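Side-chain contacts in putative diflavin flavoprotein A 3 (Synechocystis sp., PDB 6H0C), which probably passes electrons from NADH to oxygen, reducing it to water, with this chain forming its flavodiiron core of metallo-hydrolase and flavodoxin-like domains: residues A[261-266]-A[320-325]; A[327-332]-A[356-361]; A[222-225]-A[231-234]; A[42-47]-A[142-147]; A[91-96]-A[119-124]. One frame throughout, in Å; residues are numbered along the deposited sequence.

Contact 1. Residues A[261-266]-A[320-325]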
# COMPACT_ATOMS: atom_id res chain seq x y z
N ILE A 261 -1.00 -12.02 9.68
CA ILE A 261 -0.72 -12.73 8.44
C ILE A 261 -1.97 -12.75 7.56
O ILE A 261 -2.98 -13.35 7.94
CB ILE A 261 -0.27 -14.17 8.74
CG1 ILE A 261 1.00 -14.14 9.61
CG2 ILE A 261 -0.07 -14.95 7.44
CD1 ILE A 261 1.36 -15.47 10.24
N TYR A 262 -1.93 -12.08 6.40
CA TYR A 262 -3.07 -12.16 5.49
C TYR A 262 -2.65 -12.66 4.10
O TYR A 262 -1.48 -12.61 3.74
CB TYR A 262 -3.79 -10.82 5.39
CG TYR A 262 -2.93 -9.62 5.04
CD1 TYR A 262 -2.66 -9.30 3.73
CD2 TYR A 262 -2.43 -8.79 6.04
CE1 TYR A 262 -1.89 -8.20 3.41
CE2 TYR A 262 -1.66 -7.68 5.73
CZ TYR A 262 -1.39 -7.39 4.41
OH TYR A 262 -0.63 -6.29 4.08
N ALA A 263 -3.62 -13.15 3.33
CA ALA A 263 -3.32 -13.94 2.14
C ALA A 263 -2.63 -13.16 1.02
O ALA A 263 -1.68 -13.65 0.42
CB ALA A 263 -4.59 -14.57 1.62
N SER A 264 -3.11 -11.95 0.74
CA SER A 264 -2.50 -11.12 -0.31
C SER A 264 -2.82 -9.64 -0.13
O SER A 264 -3.66 -9.26 0.70
CB SER A 264 -2.97 -11.59 -1.69
OG SER A 264 -4.32 -11.22 -1.89
N ALA A 265 -2.16 -8.80 -0.93
CA ALA A 265 -2.14 -7.35 -0.73
C ALA A 265 -3.45 -6.66 -1.08
O ALA A 265 -3.79 -5.63 -0.51
CB ALA A 265 -1.01 -6.72 -1.54
N TYR A 266 -4.17 -7.22 -2.03
CA TYR A 266 -5.33 -6.54 -2.59
C TYR A 266 -6.51 -7.50 -2.59
O TYR A 266 -6.35 -8.68 -2.88
CB TYR A 266 -4.99 -6.02 -4.01
CG TYR A 266 -6.08 -5.18 -4.66
CD1 TYR A 266 -6.28 -3.85 -4.29
CD2 TYR A 266 -6.91 -5.73 -5.64
CE1 TYR A 266 -7.28 -3.09 -4.89
CE2 TYR A 266 -7.90 -4.98 -6.23
CZ TYR A 266 -8.09 -3.67 -5.86
OH TYR A 266 -9.08 -2.93 -6.46
N HIS A 320 -10.84 -24.04 -0.47
CA HIS A 320 -9.63 -24.13 0.33
C HIS A 320 -8.96 -22.78 0.53
O HIS A 320 -9.17 -21.85 -0.24
CB HIS A 320 -8.61 -25.08 -0.31
CG HIS A 320 -9.09 -26.50 -0.42
ND1 HIS A 320 -9.62 -27.01 -1.59
CD2 HIS A 320 -9.13 -27.50 0.48
CE1 HIS A 320 -9.95 -28.28 -1.40
NE2 HIS A 320 -9.67 -28.60 -0.15
N ALA A 321 -8.15 -22.70 1.58
CA ALA A 321 -7.26 -21.56 1.76
C ALA A 321 -6.27 -21.52 0.59
O ALA A 321 -5.93 -22.56 0.01
CB ALA A 321 -6.53 -21.65 3.08
N PRO A 322 -5.83 -20.32 0.22
CA PRO A 322 -4.74 -20.19 -0.75
C PRO A 322 -3.49 -20.90 -0.24
O PRO A 322 -3.26 -20.91 0.98
CB PRO A 322 -4.51 -18.68 -0.84
CG PRO A 322 -5.80 -18.08 -0.38
CD PRO A 322 -6.31 -19.01 0.68
N THR A 323 -2.72 -21.47 -1.14
CA THR A 323 -1.51 -22.19 -0.77
C THR A 323 -0.59 -21.41 0.18
O THR A 323 -0.07 -21.98 1.13
CB THR A 323 -0.72 -22.59 -2.00
OG1 THR A 323 -1.50 -23.53 -2.75
CG2 THR A 323 0.59 -23.24 -1.60
N PRO A 324 -0.40 -20.10 -0.05
CA PRO A 324 0.47 -19.34 0.86
C PRO A 324 -0.05 -19.27 2.31
O PRO A 324 0.76 -19.17 3.24
CB PRO A 324 0.50 -17.95 0.24
CG PRO A 324 0.22 -18.21 -1.23
CD PRO A 324 -0.80 -19.29 -1.21
N ILE A 325 -1.36 -19.31 2.49
CA ILE A 325 -1.94 -19.37 3.83
C ILE A 325 -1.66 -20.74 4.46
O ILE A 325 -1.35 -20.82 5.65
CB ILE A 325 -3.46 -19.10 3.82
CG1 ILE A 325 -3.75 -17.62 3.59
CG2 ILE A 325 -4.09 -19.59 5.12
CD1 ILE A 325 -3.32 -16.70 4.72
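Ala263 and Ile325 meet in the flavodoxin-like domain, where the chain leaving strand 257-262, the first of the parallel sheet, passes the first turn of helix 323-335. Together they account for most of the surface buried here, and the contact is wholly apolar. The methyl of Ala263 comes against the flank of the isoleucine, CB to Ile325 CG1 3.7 Å. Ile325 carries CG1 anti to its carbonyl carbon (chi1 -74°), and a further bend at chi2 (-67°) folds CD1 onto the alanine backbone, 3.8 Å from Ala263 CA. Its CG2 branch leaves in another direction, to pack on Leu358 of helix 353-364. Pro322, the N-cap residue of helix 323-335, adds its ring at 4.2 Å from CG to Ala263 CB, and its carbonyl O accepts a weak hydrogen bond from Ile325 N. Pro315, in the loop after strand 309-313, also touches Ala263. In flavodoxins the loop following the first strand is the one that wraps the FMN phosphate, and residues 263-266 probably occupy the corresponding position. The methyl tip of Ile325 reaches back to the end of the strand as well, CD1 lying 4.1 Å from Tyr262 C.

Contact 2. Residues A[327-332]-A[356-361]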
# COMPACT_ATOMS: atom_id res chain seq x y z
N THR A 327 0.92 -22.83 3.82
CA THR A 327 2.32 -22.94 4.21
C THR A 327 2.64 -22.02 5.40
O THR A 327 3.38 -22.43 6.30
CB THR A 327 3.26 -22.62 3.03
OG1 THR A 327 3.03 -21.29 2.57
CG2 THR A 327 3.01 -23.60 1.88
N ALA A 328 2.10 -20.80 5.43
CA ALA A 328 2.27 -19.92 6.60
C ALA A 328 1.73 -20.59 7.87
O ALA A 328 2.31 -20.46 8.96
CB ALA A 328 1.58 -18.56 6.38
N LEU A 329 0.62 -21.30 7.74
CA LEU A 329 0.01 -22.02 8.86
C LEU A 329 0.99 -23.03 9.46
O LEU A 329 1.12 -23.14 10.68
CB LEU A 329 -1.28 -22.71 8.42
CG LEU A 329 -1.88 -23.76 9.37
CD1 LEU A 329 -2.44 -23.10 10.60
CD2 LEU A 329 -2.95 -24.59 8.66
N GLY A 330 1.68 -23.78 8.59
CA GLY A 330 2.66 -24.75 9.04
C GLY A 330 3.80 -24.12 9.81
O GLY A 330 4.22 -24.61 10.86
N ILE A 331 4.32 -23.02 9.27
CA ILE A 331 5.42 -22.32 9.91
C ILE A 331 4.96 -21.75 11.24
O ILE A 331 5.70 -21.79 12.23
CB ILE A 331 5.98 -21.19 9.01
CG1 ILE A 331 6.54 -21.79 7.71
CG2 ILE A 331 7.05 -20.39 9.74
CD1 ILE A 331 6.87 -20.76 6.64
N THR A 332 3.74 -21.23 11.28
CA THR A 332 3.21 -20.66 12.51
C THR A 332 3.03 -21.75 13.58
O THR A 332 3.46 -21.58 14.72
CB THR A 332 1.88 -19.94 12.26
OG1 THR A 332 2.10 -18.85 11.35
CG2 THR A 332 1.31 -19.39 13.57
N ASP A 356 -13.05 -21.69 8.50
CA ASP A 356 -13.34 -22.84 9.37
C ASP A 356 -12.07 -23.67 9.59
O ASP A 356 -11.76 -24.05 10.73
CB ASP A 356 -14.45 -23.71 8.77
CG ASP A 356 -15.76 -22.95 8.60
OD1 ASP A 356 -16.00 -21.96 9.33
OD2 ASP A 356 -16.56 -23.37 7.74
N MET A 357 -11.33 -23.94 8.51
CA MET A 357 -10.12 -24.74 8.60
C MET A 357 -9.13 -24.12 9.59
O MET A 357 -8.64 -24.79 10.51
CB MET A 357 -9.47 -24.89 7.22
CG MET A 357 -8.25 -25.80 7.17
SD MET A 357 -6.71 -24.98 7.63
CE MET A 357 -6.51 -23.79 6.30
N LEU A 358 -8.85 -22.83 9.42
CA LEU A 358 -7.93 -22.13 10.30
C LEU A 358 -8.40 -22.10 11.76
O LEU A 358 -7.61 -22.36 12.68
CB LEU A 358 -7.71 -20.70 9.80
CG LEU A 358 -6.90 -20.55 8.51
CD1 LEU A 358 -6.91 -19.10 8.06
CD2 LEU A 358 -5.47 -21.05 8.72
N GLU A 359 -9.67 -21.80 11.98
CA GLU A 359 -10.20 -21.74 13.33
C GLU A 359 -10.01 -23.09 14.03
O GLU A 359 -9.53 -23.16 15.16
CB GLU A 359 -11.68 -21.35 13.31
CG GLU A 359 -12.36 -21.30 14.67
CD GLU A 359 -13.78 -20.75 14.59
OE1 GLU A 359 -14.58 -21.28 13.79
OE2 GLU A 359 -14.08 -19.79 15.33
N ASN A 360 -10.35 -24.16 13.31
CA ASN A 360 -10.24 -25.52 13.83
C ASN A 360 -8.82 -25.93 14.14
O ASN A 360 -8.56 -26.56 15.17
CB ASN A 360 -10.83 -26.51 12.83
CG ASN A 360 -12.32 -26.52 12.87
OD1 ASN A 360 -12.93 -26.23 13.89
ND2 ASN A 360 -12.93 -26.87 11.74
N LYS A 361 -7.90 -25.60 13.24
CA LYS A 361 -6.51 -26.00 13.41
C LYS A 361 -5.89 -25.28 14.61
O LYS A 361 -5.16 -25.89 15.40
CB LYS A 361 -5.70 -25.72 12.13
CG LYS A 361 -5.65 -26.92 11.19
CD LYS A 361 -7.02 -27.52 11.01
CE LYS A 361 -6.99 -28.85 10.28
NZ LYS A 361 -8.37 -29.28 9.90
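Helix segments 327-332 and 356-361 run side by side with axes 12.1 Å apart and N-to-C directions only 9° from parallel, Leu329 and Leu358 having the nearest CA atoms at 8.1 Å. These are consecutive helices of the flavodoxin-like fold, joined through strand 341-348; two successive beta-alpha-beta crossovers place them next to each other on one face of the parallel sheet. At this spacing the contact is made by side-chain ends, and Leu329 carries most of the buried surface. With CG anti to the backbone N (chi1 166°), it points both methyls across. CD2 meets the sulfur of Met357 tip to tip, 3.9 Å from SD; the bend of the methionine at chi2 brings SD round to the leucine, although its CB does not point at the other helix, and the one at chi3 turns only CE. Leu329 CD1 slides past Leu358 in the opposite direction, 4.1 Å from Leu358 CD2. Lys361 adds a looser edge through its aliphatic root, CG lying 4.4 Å from Leu329 CD2, while its amine end leads away. Beneath the pair Leu358 rests on Phe312 of the sheet, and Met357 also touches Ala321. Farther round helix 353-364, Asp356 and Glu359 both form salt bridges with Arg375. On the first helix Ala328 O accepts two bonds from one residue: from Thr332 N at 2.8 Å, and from Thr332 OG1 at 2.9 Å, the hydroxyl sitting above the carbonyl plane, 41° out of it.

Contact 3. Residues A[222-225]-A[231-234]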
# COMPACT_ATOMS: atom_id res chain seq x y z
N ALA A 222 16.42 15.36 -2.02
CA ALA A 222 15.18 15.85 -2.61
C ALA A 222 14.66 17.11 -1.91
O ALA A 222 14.78 17.24 -0.70
CB ALA A 222 14.11 14.76 -2.57
N GLN A 223 14.08 18.01 -2.68
CA GLN A 223 13.44 19.20 -2.14
C GLN A 223 11.91 19.12 -2.22
O GLN A 223 11.20 19.99 -1.70
CB GLN A 223 13.94 20.44 -2.88
CG GLN A 223 15.45 20.63 -2.81
CD GLN A 223 15.93 21.00 -1.43
OE1 GLN A 223 16.67 20.24 -0.79
NE2 GLN A 223 15.52 22.17 -0.95
N THR A 224 11.42 18.08 -2.88
CA THR A 224 9.99 17.83 -3.02
C THR A 224 9.74 16.33 -2.99
O THR A 224 10.47 15.58 -3.62
CB THR A 224 9.43 18.40 -4.35
OG1 THR A 224 9.73 19.80 -4.46
CG2 THR A 224 7.91 18.20 -4.46
N TYR A 225 8.73 15.91 -2.24
CA TYR A 225 8.18 14.56 -2.42
C TYR A 225 6.97 14.65 -3.32
O TYR A 225 6.10 15.50 -3.11
CB TYR A 225 7.76 13.94 -1.09
CG TYR A 225 8.85 13.74 -0.05
CD1 TYR A 225 10.18 13.50 -0.41
CD2 TYR A 225 8.54 13.77 1.30
CE1 TYR A 225 11.15 13.30 0.56
CE2 TYR A 225 9.50 13.57 2.27
CZ TYR A 225 10.80 13.34 1.91
OH TYR A 225 11.73 13.15 2.91
N PRO A 231 -1.55 16.71 -1.76
CA PRO A 231 -0.67 17.73 -2.31
C PRO A 231 0.76 17.23 -2.44
O PRO A 231 1.14 16.28 -1.75
CB PRO A 231 -0.74 18.86 -1.27
CG PRO A 231 -1.02 18.14 0.01
CD PRO A 231 -1.95 17.01 -0.37
N LEU A 232 1.53 17.85 -3.32
CA LEU A 232 2.95 17.59 -3.35
C LEU A 232 3.56 18.11 -2.05
O LEU A 232 3.05 19.07 -1.46
CB LEU A 232 3.61 18.22 -4.58
CG LEU A 232 3.40 17.41 -5.87
CD1 LEU A 232 1.98 17.61 -6.40
CD2 LEU A 232 4.43 17.76 -6.91
N VAL A 233 4.63 17.46 -1.60
CA VAL A 233 5.23 17.79 -0.32
C VAL A 233 6.48 18.63 -0.53
O VAL A 233 7.55 18.10 -0.86
CB VAL A 233 5.57 16.51 0.49
CG1 VAL A 233 5.99 16.88 1.91
CG2 VAL A 233 4.39 15.55 0.49
N ARG A 234 6.35 19.94 -0.37
CA ARG A 234 7.49 20.83 -0.48
C ARG A 234 7.72 21.62 0.81
O ARG A 234 8.80 21.59 1.41
CB ARG A 234 7.32 21.80 -1.65
CG ARG A 234 8.48 22.76 -1.81
CD ARG A 234 8.47 23.42 -3.17
NE ARG A 234 8.78 22.45 -4.23
CZ ARG A 234 8.51 22.65 -5.52
NH1 ARG A 234 7.93 23.78 -5.90
NH2 ARG A 234 8.82 21.73 -6.42
O HOH W 1 11.63 21.42 0.59
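A single antiparallel bridge, a hydrogen-bonded pair of Tyr225 and Val233, lets the loop of residues 231-234 fold back along strand 224-227, an outermost strand of the second sheet in the metallo-hydrolase domain. Tyr225 N donates to Val233 O at 2.8 Å, and Val233 N returns to Tyr225 O at 2.9 Å in a nearly straight bond (170°). Val233 O also lies 3.3 Å from Thr224 CA in a CH...O contact. The side chains of the bridging pair touch on one side, Tyr225 CB to Val233 CB 3.7 Å. On the other, Arg234 grips Thr224 OG1 side-on: NE at 2.8 Å and NH2 at 2.9 Å both donate to this one oxygen, which lies almost in the guanidinium plane. The arginine chain is extended until chi3 (-69°), where its bend swings the group beside the threonine. One water donates to both Gln223 O and Arg234 O, stitching the backbones beyond the bridge. Outward, Tyr225 stacks on Phe174 and bonds through OH to Thr241 OG1 of helix 237-253, Val233 packs on Arg195 of helix 189-202, and Thr224 continues the sheet by backbone bonding to Leu168 of strand 167-171.

Contact 4. Residues A[42-47]-A[142-147]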
# COMPACT_ATOMS: atom_id res chain seq x y z
N TYR A 42 2.35 11.70 -12.90
CA TYR A 42 3.37 12.69 -13.25
C TYR A 42 3.93 12.47 -14.65
O TYR A 42 4.17 11.33 -15.07
CB TYR A 42 4.50 12.69 -12.23
CG TYR A 42 4.02 12.93 -10.81
CD1 TYR A 42 3.63 11.86 -10.00
CD2 TYR A 42 3.93 14.22 -10.29
CE1 TYR A 42 3.18 12.07 -8.70
CE2 TYR A 42 3.48 14.44 -8.98
CZ TYR A 42 3.11 13.35 -8.20
OH TYR A 42 2.66 13.55 -6.91
N LEU A 43 4.13 13.56 -15.37
CA LEU A 43 4.69 13.50 -16.71
C LEU A 43 6.00 14.27 -16.78
O LEU A 43 6.04 15.48 -16.52
CB LEU A 43 3.69 14.05 -17.72
CG LEU A 43 4.07 13.92 -19.18
CD1 LEU A 43 4.08 12.46 -19.58
CD2 LEU A 43 3.09 14.70 -20.02
N ILE A 44 7.08 13.55 -17.09
CA ILE A 44 8.34 14.20 -17.44
C ILE A 44 8.50 14.11 -18.94
O ILE A 44 8.57 13.03 -19.52
CB ILE A 44 9.56 13.56 -16.77
CG1 ILE A 44 9.40 13.53 -15.25
CG2 ILE A 44 10.82 14.33 -17.13
CD1 ILE A 44 10.56 12.84 -14.54
N SER A 45 8.56 15.27 -19.58
CA SER A 45 8.66 15.30 -21.02
C SER A 45 9.96 15.97 -21.45
O SER A 45 10.03 17.19 -21.56
CB SER A 45 7.46 16.02 -21.61
OG SER A 45 7.45 15.89 -23.02
N ALA A 46 10.99 15.17 -21.67
CA ALA A 46 12.28 15.70 -22.09
C ALA A 46 12.62 15.11 -23.44
O ALA A 46 11.74 15.03 -24.30
CB ALA A 46 13.35 15.38 -21.08
N ASP A 47 13.87 14.69 -23.63
CA ASP A 47 14.24 13.96 -24.84
C ASP A 47 13.40 12.70 -24.95
O ASP A 47 13.00 12.29 -26.05
CB ASP A 47 15.72 13.59 -24.84
CG ASP A 47 16.62 14.81 -24.88
OD1 ASP A 47 16.14 15.90 -25.26
OD2 ASP A 47 17.81 14.67 -24.52
N HIS A 142 17.52 14.74 -16.65
CA HIS A 142 16.59 13.86 -15.94
C HIS A 142 17.10 12.43 -15.99
O HIS A 142 16.50 11.56 -16.63
CB HIS A 142 15.18 13.93 -16.55
CG HIS A 142 14.59 15.32 -16.59
ND1 HIS A 142 13.86 15.84 -15.55
CD2 HIS A 142 14.63 16.27 -17.55
CE1 HIS A 142 13.47 17.07 -15.87
NE2 HIS A 142 13.93 17.35 -17.07
N GLU A 143 18.22 12.17 -15.32
CA GLU A 143 18.68 10.79 -15.22
C GLU A 143 18.15 10.21 -13.93
O GLU A 143 18.71 10.41 -12.85
CB GLU A 143 20.20 10.66 -15.28
CG GLU A 143 20.60 9.19 -15.47
CD GLU A 143 22.08 8.98 -15.64
OE1 GLU A 143 22.84 9.98 -15.59
OE2 GLU A 143 22.50 7.82 -15.83
N LEU A 144 17.03 9.50 -14.07
CA LEU A 144 16.32 8.94 -12.94
C LEU A 144 17.12 7.83 -12.26
O LEU A 144 17.78 7.03 -12.93
CB LEU A 144 14.96 8.40 -13.39
CG LEU A 144 14.12 9.35 -14.25
CD1 LEU A 144 12.80 8.67 -14.65
CD2 LEU A 144 13.87 10.67 -13.52
N THR A 145 17.05 7.79 -10.93
CA THR A 145 17.57 6.67 -10.16
C THR A 145 16.41 5.98 -9.43
O THR A 145 15.54 6.65 -8.88
CB THR A 145 18.64 7.13 -9.15
OG1 THR A 145 19.78 7.61 -9.86
CG2 THR A 145 19.08 5.97 -8.26
N PHE A 146 16.40 4.66 -9.43
CA PHE A 146 15.28 3.94 -8.82
C PHE A 146 15.64 3.33 -7.47
O PHE A 146 16.75 2.87 -7.25
CB PHE A 146 14.77 2.87 -9.80
CG PHE A 146 14.25 3.45 -11.08
CD1 PHE A 146 15.07 3.56 -12.19
CD2 PHE A 146 12.96 3.95 -11.15
CE1 PHE A 146 14.60 4.13 -13.37
CE2 PHE A 146 12.48 4.51 -12.32
CZ PHE A 146 13.30 4.61 -13.44
N ILE A 147 14.67 3.34 -6.56
CA ILE A 147 14.82 2.80 -5.22
C ILE A 147 13.62 1.92 -4.84
O ILE A 147 12.56 2.45 -4.48
CB ILE A 147 14.93 3.92 -4.14
CG1 ILE A 147 15.96 4.98 -4.55
CG2 ILE A 147 15.26 3.29 -2.78
CD1 ILE A 147 15.36 6.20 -5.20
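Ile44 sets its CG2 methyl over one face of the His142 imidazole, a CH-pi contact with CG2 3.9 Å from the ring centroid and 17° off the ring normal. It belongs to the alpha-beta-beta-alpha sandwich of the metallo-hydrolase domain: strand 37-45 is part of one mixed sheet, strand 143-148 of the other, and the side chains meet between them. The methyl is displaced toward the rim on the ND1 side, 3.7 Å from His142 ND1. Ile44 places CG2 anti to the backbone N and CG1 anti to the carbonyl carbon (chi1 -56°), which splits the two branches between different partners; the longer one carries CD1 to Leu144 CD2 at 4.1 Å, the two side chains sliding past each other in opposite directions. Ala46, two residues on, approaches the same imidazole obliquely, its CB 3.9 Å from His142 CD2. In the next shell Ile44 and Leu144 both pack on Phe52 and on Asp162. Asp162 and Asp13 together fix the rotation of the imidazole, Asp162 OD2 forming a hydrogen bond with ND1. Carboxylates at both ring nitrogens would probably stabilise the positively charged form of His142. The second carboxylate is that of Asp13, whose backbone pairs with Ser45 between the two residues that touch the imidazole, and whose OD2 is hydrogen-bonded to His142 NE2.

Contact 5. Residues A[91-96]-A[119-124]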
# COMPACT_ATOMS: atom_id res chain seq x y z
N THR A 91 -6.61 0.53 -15.84
CA THR A 91 -6.26 1.74 -16.58
C THR A 91 -5.11 1.49 -17.55
O THR A 91 -5.10 2.01 -18.67
CB THR A 91 -5.85 2.87 -15.63
OG1 THR A 91 -6.90 3.10 -14.68
CG2 THR A 91 -5.57 4.15 -16.42
N LEU A 92 -4.14 0.70 -17.10
CA LEU A 92 -2.99 0.37 -17.93
C LEU A 92 -3.39 -0.29 -19.24
O LEU A 92 -2.82 0.02 -20.28
CB LEU A 92 -2.02 -0.54 -17.19
CG LEU A 92 -1.07 0.17 -16.24
CD1 LEU A 92 -0.20 -0.86 -15.55
CD2 LEU A 92 -0.23 1.19 -17.01
N LYS A 93 -4.36 -1.21 -19.18
CA LYS A 93 -4.82 -1.91 -20.39
C LYS A 93 -5.24 -0.92 -21.47
O LYS A 93 -4.90 -1.08 -22.64
CB LYS A 93 -5.99 -2.85 -20.08
CG LYS A 93 -5.64 -4.12 -19.31
CD LYS A 93 -6.91 -4.92 -18.97
CE LYS A 93 -6.80 -5.64 -17.63
NZ LYS A 93 -8.10 -6.23 -17.17
N LEU A 94 -5.99 0.10 -21.08
CA LEU A 94 -6.46 1.09 -22.03
C LEU A 94 -5.31 1.96 -22.50
O LEU A 94 -5.12 2.14 -23.70
CB LEU A 94 -7.57 1.95 -21.43
CG LEU A 94 -8.05 3.07 -22.34
CD1 LEU A 94 -8.60 2.49 -23.63
CD2 LEU A 94 -9.10 3.93 -21.64
N LEU A 95 -4.55 2.51 -21.56
CA LEU A 95 -3.44 3.40 -21.89
C LEU A 95 -2.42 2.75 -22.84
O LEU A 95 -1.95 3.38 -23.80
CB LEU A 95 -2.73 3.84 -20.60
CG LEU A 95 -1.55 4.79 -20.80
CD1 LEU A 95 -2.04 6.06 -21.43
CD2 LEU A 95 -0.85 5.08 -19.48
N LEU A 96 -2.09 1.50 -22.58
CA LEU A 96 -1.08 0.81 -23.38
C LEU A 96 -1.63 0.44 -24.75
O LEU A 96 -0.86 0.25 -25.69
CB LEU A 96 -0.56 -0.42 -22.64
CG LEU A 96 0.17 -0.07 -21.35
CD1 LEU A 96 0.80 -1.29 -20.70
CD2 LEU A 96 1.23 0.97 -21.64
N ALA A 119 -2.15 -11.22 -17.83
CA ALA A 119 -1.95 -12.52 -18.48
C ALA A 119 -2.84 -12.71 -19.72
O ALA A 119 -2.35 -13.04 -20.80
CB ALA A 119 -2.21 -13.65 -17.49
N ASP A 120 -4.14 -12.47 -19.55
CA ASP A 120 -5.10 -12.70 -20.62
C ASP A 120 -5.41 -11.44 -21.41
O ASP A 120 -6.22 -11.47 -22.33
CB ASP A 120 -6.41 -13.26 -20.05
CG ASP A 120 -6.27 -14.69 -19.57
OD1 ASP A 120 -5.32 -15.38 -20.01
OD2 ASP A 120 -7.11 -15.12 -18.75
N ALA A 121 -4.77 -10.34 -21.06
CA ALA A 121 -4.96 -9.12 -21.84
C ALA A 121 -4.15 -9.24 -23.12
O ALA A 121 -3.26 -10.08 -23.23
CB ALA A 121 -4.55 -7.89 -21.04
N GLU A 122 -4.46 -8.39 -24.09
CA GLU A 122 -3.75 -8.46 -25.35
C GLU A 122 -2.44 -7.68 -25.27
O GLU A 122 -1.46 -8.08 -25.90
CB GLU A 122 -4.63 -7.94 -26.49
CG GLU A 122 -5.92 -8.75 -26.69
CD GLU A 122 -6.47 -8.65 -28.11
OE1 GLU A 122 -5.88 -7.94 -28.94
OE2 GLU A 122 -7.51 -9.30 -28.38
N VAL A 123 -2.42 -6.61 -24.49
CA VAL A 123 -1.23 -5.76 -24.37
C VAL A 123 0.03 -6.58 -24.14
O VAL A 123 0.07 -7.47 -23.29
CB VAL A 123 -1.36 -4.71 -23.21
CG1 VAL A 123 -2.39 -3.65 -23.56
CG2 VAL A 123 -1.70 -5.38 -21.89
N ASN A 124 1.07 -6.27 -24.91
CA ASN A 124 2.34 -6.95 -24.75
C ASN A 124 3.49 -5.96 -24.85
O ASN A 124 4.50 -6.23 -25.50
CB ASN A 124 2.49 -8.06 -25.80
CG ASN A 124 3.28 -9.26 -25.28
OD1 ASN A 124 3.57 -9.36 -24.08
ND2 ASN A 124 3.62 -10.17 -26.18
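Leu96 N donates to Leu92 O at 2.8 Å, the shortest polar bond in either segment, and this turn of helix presents the root of Leu96 to Val123 across the contact. Leu96 CB touches Val123 CG1 at 3.8 Å. The same methyl lies against the backbone of the preceding turn, CG1 being 3.7 Å from Lys93 O, a carbonyl oxygen that also accepts a hydrogen bond from Ser97 OG. One branch of the valine therefore carries its share of the contact; CG1 stands anti to the carbonyl carbon (chi1 -70°), which directs it at the helix between Lys93 and Leu96. This is the outer layer of the metallo-hydrolase sandwich: helix 86-98 joins strands 78-80 and 103-106 of the first sheet, and residues 119-124 belong to the loop that leads from helix 108-117 to strand 127-129, an outermost strand of that sheet. Lys93 lies toward the exposed border. Its chi1 of -73° sets CG beside the methyl of Ala121, 4.3 Å from Ala121 CB. Leu118, just beyond helix 108-117, touches both Lys93 and Val123, while Asn125 extends the cover on Leu96. Five residues before Leu96, Thr91 OG1 is hydrogen-bonded to Pro55 O and to Thr60 OG1, which ties the helix to the loop before helix 60-70 and to its first residue.

From the N terminus, contact 4 opens first and closes over 94 intervening residues, joining the two sheets of the metallo-hydrolase domain. Contact 5 begins and ends within that span, tying helix 86-98 to the loop before strand 127-129. Contact 3 follows in series as a short turn-back at the border of the second sheet, and meets contact 4 where Leu232 CD2 lies 4.0 Å from Tyr42 CE2. The chain then enters the flavodoxin-like domain. Contact 1 closes the span from the first strand to helix 323-335, and contact 2 next joins that helix to helix 353-364; the two touch, with centres about 11 Å apart. No contacts cross along the chain.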